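Local coordinates for bitiscetin (PDB 1JWI), which binds von Willebrand factor and induces its A1 domain to interact with platelet GPIbalpha, so that platelets aggregate, at residues 75-80 with 92-97. Numbering follows the deposited sequence.
Sequences KTQQCS and ENVDEP
Q77 and P97 bring the backbones of 75-80 and 92-97 closest, with their CA atoms 5.7 Å apart; neither segment is regular helix or strand. Both belong to the long loop between strands 66-72 and 100-103 of the C-type lectin-like domain. From one side E92, extended beyond CG (chi2 -175°), brings its carboxylate to two successive amides: Q77 N meets E92 OE1 at 2.6 Å in a nearly straight bond (169°), and Q78 N gives a longer one, 3.2 Å to E92 OE2. Each oxygen is approached on its syn side, though well off the carboxylate plane. Q77 runs the opposite way alongside E92, its amide stacked on the carboxylate. At its end, Q77 OE1 takes the N-H of V94 at 2.7 Å, almost in line with its C=O although bent at the hydrogen (142°), while Q77 NE2 bonds weakly to E92 O. T76 lays CB against E92 OE1, and its hydroxyl bonds within the segment, T76 OG1 to Q78 O at 2.6 Å. Just after Q78, C79 forms the disulfide to the beta chain, and N93 and D95 make backbone hydrogen bonds to that chain. The backbone N-H groups of Q77 and Q78 probably stabilise the negative charge of E92, and this reciprocal grip ties together two parts of the projecting long loop that, as in other snaclecs, is exchanged with the partner subunit.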
ATOM      1  N   LYS A  75      -6.527   9.001  -5.866  1.00 26.39           N
ATOM      2  CA  LYS A  75      -6.750  10.120  -4.953  1.00 27.39           C
ATOM      3  C   LYS A  75      -7.024   9.680  -3.521  1.00 24.95           C
ATOM      4  O   LYS A  75      -6.908  10.480  -2.594  1.00 25.62           O
ATOM      5  CB  LYS A  75      -7.897  11.004  -5.458  1.00 30.77           C
ATOM      6  CG  LYS A  75      -9.248  10.309  -5.521  1.00 37.66           C
ATOM      7  CD  LYS A  75     -10.367  11.279  -5.920  1.00 41.94           C
ATOM      8  CE  LYS A  75     -10.729  12.250  -4.793  1.00 45.12           C
ATOM      9  NZ  LYS A  75      -9.601  13.137  -4.369  1.00 46.86           N
ATOM     10  N   THR A  76      -7.385   8.411  -3.343  1.00 22.14           N
ATOM     11  CA  THR A  76      -7.656   7.864  -2.013  1.00 20.14           C
ATOM     12  C   THR A  76      -6.342   7.576  -1.271  1.00 18.81           C
ATOM     13  O   THR A  76      -5.268   7.613  -1.870  1.00 18.01           O
ATOM     14  CB  THR A  76      -8.495   6.565  -2.117  1.00 19.86           C
ATOM     15  OG1 THR A  76      -8.044   5.785  -3.230  1.00 19.40           O
ATOM     16  CG2 THR A  76      -9.966   6.895  -2.307  1.00 19.01           C
ATOM     17  N   GLN A  77      -6.427   7.311   0.030  1.00 17.64           N
ATOM     18  CA  GLN A  77      -5.236   7.019   0.827  1.00 18.06           C
ATOM     19  C   GLN A  77      -4.588   5.711   0.377  1.00 18.07           C
ATOM     20  O   GLN A  77      -3.366   5.600   0.330  1.00 18.81           O
ATOM     21  CB  GLN A  77      -5.599   6.959   2.315  1.00 18.26           C
ATOM     22  CG  GLN A  77      -5.880   8.333   2.919  1.00 19.74           C
ATOM     23  CD  GLN A  77      -6.434   8.266   4.335  1.00 22.15           C
ATOM     24  OE1 GLN A  77      -6.128   7.350   5.095  1.00 21.72           O
ATOM     25  NE2 GLN A  77      -7.243   9.256   4.698  1.00 24.38           N
ATOM     26  N   GLN A  78      -5.414   4.718   0.067  1.00 17.43           N
ATOM     27  CA  GLN A  78      -4.915   3.444  -0.427  1.00 17.17           C
ATOM     28  C   GLN A  78      -5.566   3.236  -1.795  1.00 18.43           C
ATOM     29  O   GLN A  78      -6.417   4.028  -2.208  1.00 18.27           O
ATOM     30  CB  GLN A  78      -5.208   2.291   0.555  1.00 15.75           C
ATOM     31  CG  GLN A  78      -6.627   2.205   1.096  1.00 14.45           C
ATOM     32  CD  GLN A  78      -7.617   1.690   0.076  1.00 13.35           C
ATOM     33  OE1 GLN A  78      -8.617   2.350  -0.218  1.00 13.17           O
ATOM     34  NE2 GLN A  78      -7.355   0.500  -0.463  1.00 10.49           N
ATOM     35  N   CYS A  79      -5.177   2.180  -2.492  1.00 17.92           N
ATOM     36  CA  CYS A  79      -5.664   1.955  -3.843  1.00 18.82           C
ATOM     37  C   CYS A  79      -7.052   1.367  -4.129  1.00 19.63           C
ATOM     38  O   CYS A  79      -7.612   1.605  -5.200  1.00 21.38           O
ATOM     39  CB  CYS A  79      -4.593   1.161  -4.582  1.00 19.17           C
ATOM     40  SG  CYS A  79      -5.138   0.310  -6.075  1.00 23.42           S
ATOM     41  N   SER A  80      -7.625   0.618  -3.199  1.00 19.20           N
ATOM     42  CA  SER A  80      -8.937   0.033  -3.464  1.00 19.44           C
ATOM     43  C   SER A  80     -10.077   1.054  -3.500  1.00 18.55           C
ATOM     44  O   SER A  80     -10.271   1.812  -2.553  1.00 17.71           O
ATOM     45  CB  SER A  80      -9.258  -1.035  -2.424  1.00 19.73           C
ATOM     46  OG  SER A  80     -10.510  -1.623  -2.716  1.00 25.56           O
ATOM     47  N   GLU A  92     -11.601   7.098   5.012  1.00 16.37           N
ATOM     48  CA  GLU A  92     -10.361   6.312   5.103  1.00 16.49           C
ATOM     49  C   GLU A  92      -9.556   6.740   6.327  1.00 15.88           C
ATOM     50  O   GLU A  92      -9.547   7.915   6.685  1.00 16.15           O
ATOM     51  CB  GLU A  92      -9.481   6.511   3.861  1.00 16.54           C
ATOM     52  CG  GLU A  92      -9.976   5.822   2.600  1.00 17.85           C
ATOM     53  CD  GLU A  92      -8.990   5.959   1.460  1.00 19.34           C
ATOM     54  OE1 GLU A  92      -8.802   7.095   0.974  1.00 19.82           O
ATOM     55  OE2 GLU A  92      -8.396   4.930   1.062  1.00 19.91           O
ATOM     56  N   ASN A  93      -8.868   5.789   6.949  1.00 15.63           N
ATOM     57  CA  ASN A  93      -8.068   6.091   8.132  1.00 15.26           C
ATOM     58  C   ASN A  93      -6.765   5.296   8.078  1.00 15.09           C
ATOM     59  O   ASN A  93      -6.381   4.650   9.051  1.00 13.70           O
ATOM     60  CB  ASN A  93      -8.858   5.722   9.397  1.00 15.42           C
ATOM     61  CG  ASN A  93      -8.366   6.448  10.639  1.00 15.77           C
ATOM     62  OD1 ASN A  93      -8.733   6.089  11.762  1.00 20.17           O
ATOM     63  ND2 ASN A  93      -7.551   7.479  10.448  1.00 15.24           N
ATOM     64  N   VAL A  94      -6.091   5.327   6.928  1.00 16.27           N
ATOM     65  CA  VAL A  94      -4.826   4.610   6.767  1.00 17.70           C
ATOM     66  C   VAL A  94      -3.756   5.276   7.645  1.00 18.11           C
ATOM     67  O   VAL A  94      -3.578   6.498   7.596  1.00 17.13           O
ATOM     68  CB  VAL A  94      -4.367   4.610   5.282  1.00 17.68           C
ATOM     69  CG1 VAL A  94      -2.972   4.011   5.165  1.00 14.97           C
ATOM     70  CG2 VAL A  94      -5.341   3.784   4.430  1.00 16.02           C
ATOM     71  N   ASP A  95      -3.064   4.467   8.446  1.00 19.31           N
ATOM     72  CA  ASP A  95      -2.034   4.963   9.364  1.00 21.53           C
ATOM     73  C   ASP A  95      -0.973   5.787   8.639  1.00 21.62           C
ATOM     74  O   ASP A  95      -0.768   6.960   8.951  1.00 21.11           O
ATOM     75  CB  ASP A  95      -1.364   3.794  10.087  1.00 24.99           C
ATOM     76  CG  ASP A  95      -0.466   4.245  11.227  1.00 30.15           C
ATOM     77  OD1 ASP A  95       0.468   3.490  11.577  1.00 32.85           O
ATOM     78  OD2 ASP A  95      -0.699   5.346  11.781  1.00 32.60           O
ATOM     79  N   GLU A  96      -0.306   5.173   7.666  1.00 21.29           N
ATOM     80  CA  GLU A  96       0.718   5.869   6.895  1.00 20.44           C
ATOM     81  C   GLU A  96       0.635   5.413   5.433  1.00 18.65           C
ATOM     82  O   GLU A  96       1.124   4.340   5.083  1.00 17.80           O
ATOM     83  CB  GLU A  96       2.106   5.556   7.463  1.00 23.41           C
ATOM     84  CG  GLU A  96       3.188   6.543   7.045  1.00 28.11           C
ATOM     85  CD  GLU A  96       4.552   6.180   7.600  1.00 31.86           C
ATOM     86  OE1 GLU A  96       5.453   7.046   7.572  1.00 34.61           O
ATOM     87  OE2 GLU A  96       4.730   5.027   8.057  1.00 33.47           O
ATOM     88  N   PRO A  97      -0.013   6.214   4.570  1.00 17.19           N
ATOM     89  CA  PRO A  97      -0.137   5.855   3.155  1.00 17.29           C
ATOM     90  C   PRO A  97       1.232   5.713   2.503  1.00 17.62           C
ATOM     91  O   PRO A  97       2.146   6.490   2.786  1.00 18.49           O
ATOM     92  CB  PRO A  97      -0.929   7.023   2.571  1.00 16.19           C
ATOM     93  CG  PRO A  97      -1.792   7.453   3.738  1.00 16.41           C
ATOM     94  CD  PRO A  97      -0.798   7.424   4.875  1.00 16.32           C
TER
HETATM   95  O   HOH W   1      -8.972  10.079   2.264  1.00 41.09           O